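Local coordinates for DUF115 domain-containing protein (Magnetospirillum magneticum AMB-1, PDB 5MU5) that probably glycosylates flagellin as a Maf-family glycosyltransferase, a step linked to formation of the bacterial flagellum, at residues 317-322 and 344-349; 276-281 and 304-309; 261-266 and 382-387; 269-274 and 519-524. One frame throughout, in Å; residues are numbered along the deposited sequence.

Contact 1 (317-322 and 344-349); sequences PDFQML and SATLIG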
loop_
_atom_site.group_PDB
_atom_site.type_symbol
_atom_site.label_atom_id
_atom_site.label_comp_id
_atom_site.label_asym_id
_atom_site.label_seq_id
_atom_site.Cartn_x
_atom_site.Cartn_y
_atom_site.Cartn_z
ATOM N N PRO A 317 8.364 9.414 31.420
ATOM C CA PRO A 317 8.534 8.408 30.379
ATOM C C PRO A 317 9.975 7.908 30.314
ATOM O O PRO A 317 10.900 8.686 30.484
ATOM C CB PRO A 317 8.232 9.160 29.081
ATOM C CG PRO A 317 7.553 10.400 29.471
ATOM C CD PRO A 317 7.901 10.702 30.890
ATOM N N ASP A 318 10.156 6.623 30.065
ATOM C CA ASP A 318 11.471 6.064 29.829
ATOM C C ASP A 318 11.778 6.258 28.355
ATOM O O ASP A 318 12.896 6.608 27.969
ATOM C CB ASP A 318 11.473 4.602 30.222
ATOM C CG ASP A 318 11.255 4.405 31.746
ATOM O OD1 ASP A 318 12.195 4.722 32.508
ATOM O OD2 ASP A 318 10.165 3.919 32.173
ATOM N N PHE A 319 10.759 6.059 27.525
ATOM C CA PHE A 319 10.883 6.290 26.093
ATOM C C PHE A 319 9.776 7.180 25.608
ATOM O O PHE A 319 8.649 7.070 26.084
ATOM C CB PHE A 319 10.892 4.976 25.320
ATOM C CG PHE A 319 12.047 4.099 25.677
ATOM C CD1 PHE A 319 13.333 4.451 25.295
ATOM C CD2 PHE A 319 11.864 2.946 26.421
ATOM C CE1 PHE A 319 14.420 3.661 25.626
ATOM C CE2 PHE A 319 12.943 2.151 26.761
ATOM C CZ PHE A 319 14.227 2.520 26.367
ATOM N N GLN A 320 10.125 8.082 24.698
ATOM C CA GLN A 320 9.162 8.934 24.017
ATOM C C GLN A 320 9.185 8.544 22.534
ATOM O O GLN A 320 10.244 8.524 21.893
ATOM C CB GLN A 320 9.508 10.419 24.212
ATOM C CG GLN A 320 8.693 11.395 23.364
ATOM C CD GLN A 320 7.232 11.455 23.778
ATOM O OE1 GLN A 320 6.902 11.359 24.963
ATOM N NE2 GLN A 320 6.350 11.626 22.806
ATOM N N MET A 321 8.008 8.228 21.995
ATOM C CA MET A 321 7.912 7.756 20.616
ATOM C C MET A 321 7.439 8.860 19.693
ATOM O O MET A 321 6.556 9.671 20.061
ATOM C CB MET A 321 6.947 6.593 20.497
ATOM C CG MET A 321 7.155 5.478 21.492
ATOM S SD MET A 321 8.697 4.585 21.329
ATOM C CE MET A 321 8.614 4.148 19.581
ATOM N N LEU A 322 8.038 8.896 18.505
ATOM C CA LEU A 322 7.611 9.810 17.469
ATOM C C LEU A 322 7.656 9.088 16.130
ATOM O O LEU A 322 8.693 8.519 15.770
ATOM C CB LEU A 322 8.499 11.038 17.429
ATOM C CG LEU A 322 8.005 12.163 16.532
ATOM C CD1 LEU A 322 6.663 12.712 17.013
ATOM C CD2 LEU A 322 9.052 13.274 16.453
ATOM N N SER A 344 15.076 12.481 31.732
ATOM C CA SER A 344 15.988 11.464 31.208
ATOM C C SER A 344 15.391 10.598 30.074
ATOM O O SER A 344 15.966 9.576 29.731
ATOM C CB SER A 344 16.370 10.539 32.350
ATOM O OG SER A 344 15.189 9.915 32.828
ATOM N N ALA A 345 14.246 10.987 29.514
ATOM C CA ALA A 345 13.594 10.184 28.466
ATOM C C ALA A 345 14.449 10.059 27.211
ATOM O O ALA A 345 15.054 11.016 26.780
ATOM C CB ALA A 345 12.231 10.778 28.105
ATOM N N THR A 346 14.510 8.860 26.654
ATOM C CA THR A 346 15.147 8.625 25.366
ATOM C C THR A 346 14.047 8.726 24.317
ATOM O O THR A 346 12.944 8.229 24.522
ATOM C CB THR A 346 15.794 7.227 25.333
ATOM O OG1 THR A 346 16.945 7.251 26.165
ATOM C CG2 THR A 346 16.228 6.800 23.929
ATOM N N LEU A 347 14.342 9.381 23.209
ATOM C CA LEU A 347 13.412 9.479 22.092
ATOM C C LEU A 347 13.664 8.320 21.127
ATOM O O LEU A 347 14.794 8.099 20.712
ATOM C CB LEU A 347 13.603 10.828 21.391
ATOM C CG LEU A 347 12.812 11.238 20.138
ATOM C CD1 LEU A 347 13.265 10.451 18.929
ATOM C CD2 LEU A 347 11.315 11.105 20.304
ATOM N N ILE A 348 12.619 7.559 20.805
ATOM C CA ILE A 348 12.724 6.539 19.765
ATOM C C ILE A 348 11.857 7.042 18.648
ATOM O O ILE A 348 10.646 7.163 18.810
ATOM C CB ILE A 348 12.204 5.162 20.185
ATOM C CG1 ILE A 348 13.020 4.633 21.368
ATOM C CG2 ILE A 348 12.253 4.199 18.993
ATOM C CD1 ILE A 348 12.538 3.287 21.874
ATOM N N GLY A 349 12.480 7.344 17.520
ATOM C CA GLY A 349 11.761 7.870 16.405
ATOM C C GLY A 349 12.151 7.240 15.091
ATOM O O GLY A 349 13.199 6.602 14.944
#

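Contact 2 (276-281 and 304-309); sequences FIVGSG and GTASRV. With SO4 (sulfate ion), chain B.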
loop_
_atom_site.group_PDB
_atom_site.type_symbol
_atom_site.label_atom_id
_atom_site.label_comp_id
_atom_site.label_asym_id
_atom_site.label_seq_id
_atom_site.Cartn_x
_atom_site.Cartn_y
_atom_site.Cartn_z
ATOM N N PHE A 276 4.400 -0.189 30.028
ATOM C CA PHE A 276 3.172 0.565 29.920
ATOM C C PHE A 276 3.256 1.408 28.674
ATOM O O PHE A 276 4.137 2.268 28.576
ATOM C CB PHE A 276 2.959 1.509 31.092
ATOM C CG PHE A 276 2.733 0.832 32.395
ATOM C CD1 PHE A 276 2.536 -0.551 32.487
ATOM C CD2 PHE A 276 2.676 1.587 33.534
ATOM C CE1 PHE A 276 2.302 -1.138 33.698
ATOM C CE2 PHE A 276 2.444 0.994 34.753
ATOM C CZ PHE A 276 2.262 -0.360 34.840
ATOM N N ILE A 277 2.359 1.136 27.727
ATOM C CA ILE A 277 2.289 1.869 26.468
ATOM C C ILE A 277 1.153 2.840 26.617
ATOM O O ILE A 277 0.029 2.436 26.858
ATOM C CB ILE A 277 2.072 0.914 25.296
ATOM C CG1 ILE A 277 3.351 0.099 25.100
ATOM C CG2 ILE A 277 1.759 1.686 24.026
ATOM C CD1 ILE A 277 3.151 -1.217 24.411
ATOM N N VAL A 278 1.461 4.120 26.491
ATOM C CA VAL A 278 0.515 5.156 26.809
ATOM C C VAL A 278 0.215 5.992 25.589
ATOM O O VAL A 278 1.096 6.641 25.057
ATOM C CB VAL A 278 1.062 6.099 27.904
ATOM C CG1 VAL A 278 -0.008 7.066 28.345
ATOM C CG2 VAL A 278 1.543 5.300 29.106
ATOM N N GLY A 279 -1.047 5.971 25.167
ATOM C CA GLY A 279 -1.521 6.815 24.077
ATOM C C GLY A 279 -2.206 8.065 24.593
ATOM O O GLY A 279 -2.269 8.320 25.810
ATOM N N SER A 280 -2.767 8.824 23.661
ATOM C CA SER A 280 -3.402 10.098 23.982
ATOM C C SER A 280 -4.921 10.056 24.217
ATOM O O SER A 280 -5.554 11.087 24.303
ATOM C CB SER A 280 -3.041 11.136 22.899
ATOM O OG SER A 280 -3.467 10.725 21.613
ATOM N N GLY A 281 -5.497 8.880 24.366
ATOM C CA GLY A 281 -6.928 8.773 24.651
ATOM C C GLY A 281 -7.294 9.316 26.029
ATOM O O GLY A 281 -6.585 9.052 26.990
ATOM N N GLY A 304 3.778 9.823 21.309
ATOM C CA GLY A 304 3.455 11.172 20.855
ATOM C C GLY A 304 2.981 12.093 21.972
ATOM O O GLY A 304 3.678 12.241 22.978
ATOM N N THR A 305 1.769 12.645 21.820
ATOM C CA THR A 305 1.219 13.664 22.724
ATOM C C THR A 305 0.836 13.184 24.112
ATOM O O THR A 305 0.526 14.006 24.988
ATOM C CB THR A 305 -0.006 14.389 22.104
ATOM O OG1 THR A 305 -0.989 13.426 21.669
ATOM C CG2 THR A 305 0.431 15.240 20.933
ATOM N N ALA A 306 0.857 11.876 24.317
ATOM C CA ALA A 306 0.638 11.286 25.648
ATOM C C ALA A 306 1.591 11.851 26.703
ATOM O O ALA A 306 1.300 11.838 27.893
ATOM C CB ALA A 306 0.852 9.792 25.565
ATOM N N SER A 307 2.741 12.333 26.263
ATOM C CA SER A 307 3.760 12.834 27.175
ATOM C C SER A 307 3.248 13.972 28.061
ATOM O O SER A 307 3.600 14.059 29.243
ATOM C CB SER A 307 4.987 13.287 26.375
ATOM O OG SER A 307 4.647 14.294 25.422
ATOM N N ARG A 308 2.387 14.808 27.494
ATOM C CA ARG A 308 1.818 15.939 28.219
ATOM C C ARG A 308 1.136 15.518 29.521
ATOM O O ARG A 308 1.428 16.074 30.575
ATOM C CB ARG A 308 0.837 16.706 27.319
ATOM C CG ARG A 308 0.246 17.923 27.973
ATOM C CD ARG A 308 -0.588 18.760 27.002
ATOM N NE ARG A 308 0.213 19.555 26.055
ATOM C CZ ARG A 308 0.926 20.643 26.371
ATOM N NH1 ARG A 308 0.989 21.084 27.631
ATOM N NH2 ARG A 308 1.599 21.284 25.424
ATOM N N VAL A 309 0.255 14.523 29.455
ATOM C CA VAL A 309 -0.493 14.084 30.635
ATOM C C VAL A 309 0.397 13.321 31.631
ATOM O O VAL A 309 0.240 13.439 32.847
ATOM C CB VAL A 309 -1.771 13.276 30.263
ATOM C CG1 VAL A 309 -1.452 11.952 29.571
ATOM C CG2 VAL A 309 -2.616 13.036 31.517
HETATM S S SO4 B . -0.599 11.615 18.985
HETATM O O1 SO4 B . -0.764 10.477 19.926
HETATM O O2 SO4 B . -1.740 12.553 19.229
HETATM O O3 SO4 B . -0.628 11.110 17.572
HETATM O O4 SO4 B . 0.740 12.235 19.235
#

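Contact 3 (261-266 and 382-387); sequences YSILQH and IEYSLD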
loop_
_atom_site.group_PDB
_atom_site.type_symbol
_atom_site.label_atom_id
_atom_site.label_comp_id
_atom_site.label_asym_id
_atom_site.label_seq_id
_atom_site.Cartn_x
_atom_site.Cartn_y
_atom_site.Cartn_z
ATOM N N TYR A 261 23.644 9.536 18.042
ATOM C CA TYR A 261 22.360 8.909 17.964
ATOM C C TYR A 261 22.672 7.441 17.941
ATOM O O TYR A 261 23.818 7.054 17.725
ATOM C CB TYR A 261 21.569 9.330 16.722
ATOM C CG TYR A 261 22.184 8.890 15.430
ATOM C CD1 TYR A 261 21.921 7.634 14.906
ATOM C CD2 TYR A 261 23.019 9.740 14.722
ATOM C CE1 TYR A 261 22.478 7.235 13.705
ATOM C CE2 TYR A 261 23.580 9.355 13.505
ATOM C CZ TYR A 261 23.310 8.099 13.010
ATOM O OH TYR A 261 23.872 7.699 11.822
ATOM N N SER A 262 21.651 6.638 18.180
ATOM C CA SER A 262 21.758 5.203 18.095
ATOM C C SER A 262 20.646 4.659 17.200
ATOM O O SER A 262 19.750 5.396 16.793
ATOM C CB SER A 262 21.678 4.588 19.473
ATOM O OG SER A 262 22.726 5.043 20.303
ATOM N N ILE A 263 20.744 3.373 16.888
ATOM C CA ILE A 263 19.867 2.699 15.961
ATOM C C ILE A 263 19.208 1.546 16.671
ATOM O O ILE A 263 19.887 0.765 17.338
ATOM C CB ILE A 263 20.661 2.086 14.798
ATOM C CG1 ILE A 263 21.483 3.149 14.074
ATOM C CG2 ILE A 263 19.705 1.442 13.809
ATOM C CD1 ILE A 263 20.647 4.307 13.562
ATOM N N LEU A 264 17.896 1.425 16.514
ATOM C CA LEU A 264 17.137 0.345 17.126
ATOM C C LEU A 264 17.422 -1.016 16.483
ATOM O O LEU A 264 17.547 -1.137 15.271
ATOM C CB LEU A 264 15.657 0.661 17.053
ATOM C CG LEU A 264 14.723 -0.302 17.786
ATOM C CD1 LEU A 264 13.445 0.400 18.233
ATOM C CD2 LEU A 264 14.364 -1.492 16.904
ATOM N N GLN A 265 17.475 -2.043 17.323
ATOM C CA GLN A 265 17.793 -3.414 16.908
ATOM C C GLN A 265 16.807 -4.382 17.581
ATOM O O GLN A 265 16.397 -4.149 18.702
ATOM C CB GLN A 265 19.220 -3.708 17.320
ATOM C CG GLN A 265 19.859 -4.887 16.658
ATOM C CD GLN A 265 21.378 -4.837 16.762
ATOM O OE1 GLN A 265 22.085 -5.275 15.860
ATOM N NE2 GLN A 265 21.884 -4.270 17.838
ATOM N N HIS A 266 16.380 -5.415 16.858
ATOM C CA HIS A 266 15.490 -6.432 17.394
ATOM C C HIS A 266 16.264 -7.297 18.338
ATOM O O HIS A 266 17.407 -7.598 18.090
ATOM C CB HIS A 266 14.900 -7.293 16.285
ATOM C CG HIS A 266 13.837 -6.596 15.500
ATOM N ND1 HIS A 266 12.497 -6.916 15.612
ATOM C CD2 HIS A 266 13.906 -5.558 14.636
ATOM C CE1 HIS A 266 11.792 -6.120 14.823
ATOM N NE2 HIS A 266 12.620 -5.281 14.228
ATOM N N ILE A 382 17.436 -4.729 7.298
ATOM C CA ILE A 382 16.098 -5.038 7.758
ATOM C C ILE A 382 15.997 -5.176 9.280
ATOM O O ILE A 382 14.980 -4.808 9.867
ATOM C CB ILE A 382 15.555 -6.299 7.035
ATOM C CG1 ILE A 382 14.050 -6.467 7.257
ATOM C CG2 ILE A 382 16.309 -7.555 7.459
ATOM C CD1 ILE A 382 13.198 -5.393 6.606
ATOM N N GLU A 383 17.053 -5.665 9.921
ATOM C CA GLU A 383 17.061 -5.807 11.390
ATOM C C GLU A 383 16.960 -4.487 12.186
ATOM O O GLU A 383 16.796 -4.516 13.404
ATOM C CB GLU A 383 18.280 -6.622 11.872
ATOM C CG GLU A 383 19.655 -5.986 11.695
ATOM C CD GLU A 383 20.350 -6.385 10.402
ATOM O OE1 GLU A 383 19.750 -6.254 9.299
ATOM O OE2 GLU A 383 21.521 -6.827 10.490
ATOM N N TYR A 384 17.069 -3.341 11.514
ATOM C CA TYR A 384 16.968 -2.043 12.178
ATOM C C TYR A 384 15.662 -1.313 11.845
ATOM O O TYR A 384 15.528 -0.117 12.106
ATOM C CB TYR A 384 18.181 -1.164 11.830
ATOM C CG TYR A 384 19.514 -1.844 12.044
ATOM C CD1 TYR A 384 20.061 -1.974 13.319
ATOM C CD2 TYR A 384 20.247 -2.340 10.968
ATOM C CE1 TYR A 384 21.291 -2.590 13.513
ATOM C CE2 TYR A 384 21.475 -2.961 11.155
ATOM C CZ TYR A 384 21.979 -3.088 12.422
ATOM O OH TYR A 384 23.167 -3.699 12.609
ATOM N N SER A 385 14.706 -2.026 11.262
ATOM C CA SER A 385 13.398 -1.444 10.963
ATOM C C SER A 385 12.348 -2.125 11.811
ATOM O O SER A 385 12.632 -3.103 12.504
ATOM C CB SER A 385 13.025 -1.586 9.480
ATOM O OG SER A 385 13.147 -2.921 9.071
ATOM N N LEU A 386 11.149 -1.560 11.770
ATOM C CA LEU A 386 9.998 -2.111 12.428
ATOM C C LEU A 386 8.893 -2.326 11.403
ATOM O O LEU A 386 8.794 -1.585 10.425
ATOM C CB LEU A 386 9.504 -1.154 13.508
ATOM C CG LEU A 386 10.479 -0.873 14.643
ATOM C CD1 LEU A 386 9.905 0.215 15.516
ATOM C CD2 LEU A 386 10.782 -2.121 15.464
ATOM N N ASP A 387 8.113 -3.378 11.636
ATOM C CA ASP A 387 6.879 -3.655 10.931
ATOM C C ASP A 387 5.745 -3.095 11.775
ATOM O O ASP A 387 5.843 -3.054 13.016
ATOM C CB ASP A 387 6.654 -5.161 10.822
ATOM C CG ASP A 387 7.639 -5.837 9.904
ATOM O OD1 ASP A 387 8.156 -5.169 8.981
ATOM O OD2 ASP A 387 7.887 -7.051 10.102
#

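Contact 4 (269-274 and 519-524); sequences TQLHTP and AKDLAK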
loop_
_atom_site.group_PDB
_atom_site.type_symbol
_atom_site.label_atom_id
_atom_site.label_comp_id
_atom_site.label_asym_id
_atom_site.label_seq_id
_atom_site.Cartn_x
_atom_site.Cartn_y
_atom_site.Cartn_z
ATOM N N THR A 269 16.074 -12.156 22.786
ATOM C CA THR A 269 15.608 -12.582 24.101
ATOM C C THR A 269 14.543 -11.682 24.712
ATOM O O THR A 269 14.400 -10.528 24.346
ATOM C CB THR A 269 16.781 -12.692 25.095
ATOM O OG1 THR A 269 17.477 -11.447 25.144
ATOM C CG2 THR A 269 17.746 -13.805 24.677
ATOM N N GLN A 270 13.838 -12.238 25.682
ATOM C CA GLN A 270 12.713 -11.594 26.316
ATOM C C GLN A 270 13.120 -10.849 27.567
ATOM O O GLN A 270 14.028 -11.255 28.270
ATOM C CB GLN A 270 11.692 -12.636 26.735
ATOM C CG GLN A 270 11.177 -13.518 25.615
ATOM C CD GLN A 270 10.115 -14.492 26.114
ATOM O OE1 GLN A 270 9.403 -14.215 27.095
ATOM N NE2 GLN A 270 10.006 -15.637 25.450
ATOM N N LEU A 271 12.410 -9.767 27.853
ATOM C CA LEU A 271 12.627 -8.996 29.057
ATOM C C LEU A 271 11.375 -9.204 29.879
ATOM O O LEU A 271 10.270 -9.220 29.340
ATOM C CB LEU A 271 12.815 -7.522 28.704
ATOM C CG LEU A 271 13.940 -7.282 27.692
ATOM C CD1 LEU A 271 13.948 -5.838 27.219
ATOM C CD2 LEU A 271 15.291 -7.667 28.288
ATOM N N HIS A 272 11.539 -9.385 31.174
ATOM C CA HIS A 272 10.405 -9.620 32.052
ATOM C C HIS A 272 9.809 -8.374 32.719
ATOM O O HIS A 272 8.749 -8.463 33.294
ATOM C CB HIS A 272 10.764 -10.671 33.094
ATOM C CG HIS A 272 11.016 -12.021 32.502
ATOM N ND1 HIS A 272 12.275 -12.577 32.419
ATOM C CD2 HIS A 272 10.172 -12.912 31.927
ATOM C CE1 HIS A 272 12.196 -13.756 31.826
ATOM N NE2 HIS A 272 10.931 -13.983 31.518
ATOM N N THR A 273 10.462 -7.228 32.652
ATOM C CA THR A 273 9.857 -6.017 33.191
ATOM C C THR A 273 8.641 -5.673 32.329
ATOM O O THR A 273 8.720 -5.699 31.104
ATOM C CB THR A 273 10.820 -4.815 33.158
ATOM O OG1 THR A 273 12.014 -5.152 33.850
ATOM C CG2 THR A 273 10.212 -3.605 33.840
ATOM N N PRO A 274 7.509 -5.365 32.965
ATOM C CA PRO A 274 6.377 -4.988 32.136
ATOM C C PRO A 274 6.565 -3.612 31.533
ATOM O O PRO A 274 7.314 -2.806 32.049
ATOM C CB PRO A 274 5.182 -4.996 33.098
ATOM C CG PRO A 274 5.737 -5.113 34.455
ATOM C CD PRO A 274 7.214 -5.330 34.398
ATOM N N ALA A 519 15.707 -1.690 36.098
ATOM C CA ALA A 519 17.052 -1.176 35.805
ATOM C C ALA A 519 17.861 -2.173 34.998
ATOM O O ALA A 519 18.609 -1.788 34.104
ATOM C CB ALA A 519 17.794 -0.827 37.080
ATOM N N LYS A 520 17.709 -3.452 35.325
ATOM C CA LYS A 520 18.385 -4.513 34.581
ATOM C C LYS A 520 17.912 -4.490 33.132
ATOM O O LYS A 520 18.707 -4.404 32.202
ATOM C CB LYS A 520 18.101 -5.874 35.217
ATOM C CG LYS A 520 18.835 -7.038 34.582
ATOM C CD LYS A 520 18.486 -8.338 35.291
ATOM C CE LYS A 520 19.144 -9.557 34.637
ATOM N NZ LYS A 520 20.615 -9.665 34.880
ATOM N N ASP A 521 16.597 -4.544 32.949
ATOM C CA ASP A 521 16.020 -4.573 31.619
ATOM C C ASP A 521 16.296 -3.311 30.797
ATOM O O ASP A 521 16.536 -3.424 29.611
ATOM C CB ASP A 521 14.535 -4.932 31.697
ATOM C CG ASP A 521 14.304 -6.405 32.164
ATOM O OD1 ASP A 521 15.295 -7.180 32.270
ATOM O OD2 ASP A 521 13.126 -6.778 32.426
ATOM N N LEU A 522 16.336 -2.131 31.408
ATOM C CA LEU A 522 16.764 -0.926 30.674
ATOM C C LEU A 522 18.234 -0.973 30.268
ATOM O O LEU A 522 18.609 -0.477 29.201
ATOM C CB LEU A 522 16.466 0.358 31.463
ATOM C CG LEU A 522 14.964 0.702 31.515
ATOM C CD1 LEU A 522 14.735 1.907 32.395
ATOM C CD2 LEU A 522 14.410 0.973 30.130
ATOM N N ALA A 523 19.074 -1.579 31.108
ATOM C CA ALA A 523 20.473 -1.772 30.748
ATOM C C ALA A 523 20.580 -2.680 29.505
ATOM O O ALA A 523 21.351 -2.400 28.594
ATOM C CB ALA A 523 21.241 -2.347 31.928
ATOM N N LYS A 524 19.791 -3.751 29.448
ATOM C CA LYS A 524 19.788 -4.625 28.250
ATOM C C LYS A 524 19.349 -3.872 27.010
ATOM O O LYS A 524 19.986 -3.916 25.968
ATOM C CB LYS A 524 18.865 -5.827 28.452
ATOM C CG LYS A 524 19.400 -6.804 29.473
ATOM C CD LYS A 524 18.528 -8.026 29.649
ATOM C CE LYS A 524 19.328 -9.056 30.420
ATOM N NZ LYS A 524 18.465 -10.144 30.942
#

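Contact 1 (317-322 and 344-349)
F319-L322 and T346-G349 run as neighbouring parallel strands, their axes 4.6 Å apart at closest approach and their directions 27° apart. Four backbone hydrogen bonds join them: T346 N to D318 O, Q320 N to T346 O, I348 N to Q320 O and L322 N to I348 O. On one face the F319 ring leans against the partner strand through CD1, which lies 3.7 Å from T346 CB and equally far from I348 CD1, while T346 CG2 meets the ring edge in its plane. M321 bends at both chi2 (-65°) and chi3 (-53°), and this brings SD within 3.7 Å of I348 CB and lays CE beside I348 CG2. Trimming F319 to an alanine would probably strip I348 CD1 and T346 CB of their neighbour and open a gap beneath L522 and V525 of helix 515-528. On the other face L347 CD2 sits 3.2 Å from Q320 O and 4.0 Å from L322 CB. The Q320 amide leads off instead to S302 and G304, and T346 OG1 is bonded to D363. Strand 319-322, helix 327-340 and strand 346-350 form a beta-alpha-beta crossover, the building unit of Rossmann-like parallel sheets.

Contact 2 (276-281 and 304-309)
S280 and T305 face each other across the mouth of a small anion site, S280 CB lying 3.3 Å from T305 OG1. Each has its hydroxyl between the backbone N and the carbonyl carbon (chi1 59° in S280, 53° in T305), and in these rotamers both groups reach a single sulfate ion. S280 OG donates to sulfate O1 at 3.2 Å. T305 takes a larger share: its OG1 gives to O2 at 2.7 Å, and its backbone N gives to O4 at 2.8 Å, with an N-H...O angle of 155°. One residue thus grips two oxygens of the anion, while S280 holds a third from the other segment. The two segments leave the C-terminal ends of adjacent parallel strands, 275-278 and 299-303, and T305 lies near the N-terminal end of the following helix, a place where Rossmann-like folds commonly bind phosphate groups. The sulfate probably came from the crystallisation liquor, but it may mark where a phosphate of a nucleotide-sugar donor could lie, and the nearby helix end would be expected to favour a negative charge. G304, with positive phi, brings its CA to 3.3 Å from sulfate O4; a side chain there would collide with that oxygen. Its carbonyl accepts from Q320 NE2 and, weakly, from S307 OG. Deeper in, the A306 methyl is pressed against the strand end: CB lies 3.2 Å from V278 O and 3.5 Å from G279 O. V278, whose CG1 extends opposite its own backbone N, adds an apolar touch of 4.0 Å from CG1 to A306 CB.

Contact 3 (261-266 and 382-387)
Q265 and Y384 lie where two segments cross almost squarely: the run from 263 to 266 and that from 383 to 386 are 91° apart in direction, and the nearest CA atoms, those of Q265 and Y384, are 5.0 Å apart. At the crossing Y384 CA makes a CA-H...O contact of 3.3 Å with L264 O, and the same oxygen lies at the edge of the Y384 ring, in its plane. I263 CG2 comes obliquely to that ring, 3.5 Å from CD1. Q265, extended beyond CG, runs alongside with its amide plane 34° from the ring plane; its NE2 is bonded to S528 O, and the Y384 hydroxyl to R530 NH1. Strand 262-263 lies next to strand 363-367 in the large mixed sheet, and segment 382-387 belongs to the loop between helices 373-378 and 393-404, so the contact ties this loop to the sheet's margin. I382-S385 forms a type I turn in which I382 O accepts from both the N and OG of S385. The turn presents S385 O to H266 NE2, which donates at 2.8 Å nearly in line with the C=O and within 2° of its own ring plane. H266 CD2 meets E383 O at 3.3 Å, again at the ring edge. L264 and L386 cross at about a right angle, CD2 to CD2 at 3.9 Å, and both also touch Y367 and helix 393-404.

Contact 4 (269-274 and 519-524)
T273 and D521 join a loop to a helix: segment 269-274 is the lead-in to strand 275-278 of the Rossmann-like sheet, and helix 515-528 packs against it, with L522 touching V299 of the adjacent strand. A single carboxylate oxygen does most of the holding. D521 OD2 accepts from T273 N at 2.7 Å, met nearly along its C-O axis, with an N-H...O angle of 147°. T273 OG1 donates to the same OD2, though the modelled separation of 2.4 Å is too short to be taken literally. The threonine rotamer explains the pairing, for OG1 stands opposite the carbonyl carbon (chi1 -56°) and so beside its own backbone N, and the two donors converge on one acceptor. Replacing D521 by a leucine would probably leave T273 N and its hydroxyl without their shared acceptor, at a point where both side chains are buried. Next to this polar centre L271 points at the helix, its CB 3.8 Å from D521 OD2; the two side chains lie alongside each other, pointing opposite ways. Further out, the extended chain of the exposed K524 passes L271 in the same antiparallel manner. Backbone bonds of L271 with G405 and of P274 with V299 hold the loop on either side of T273, whose side chain also touches M517 and K518 of the helix. K524 N bonds to K520 O within the helix; K524 lies three residues after D521, about one turn, and so on the same side. There the aliphatic part of K524 does the touching, its CD lying 3.5 Å from L271 CD2.

All four contacts gather on one mixed sheet and the helix beside it, 22 to 35 Å from the chain's centre. Contacts 1 and 2 are closest, centres about 11 Å apart; they meet directly where strands 299-303 and 319-322 pair, and follow in series along the chain. Contacts 3 and 4 each close a long loop around both of them, and their segments alternate in sequence. Helix 515-528 links contact 4 to contact 1 through L522, and L264 links contact 3 to I348. Neighbouring strands are thus joined by a local crossover, while a later helix, 515-528, returns to pack against segments of the MptE-like domain.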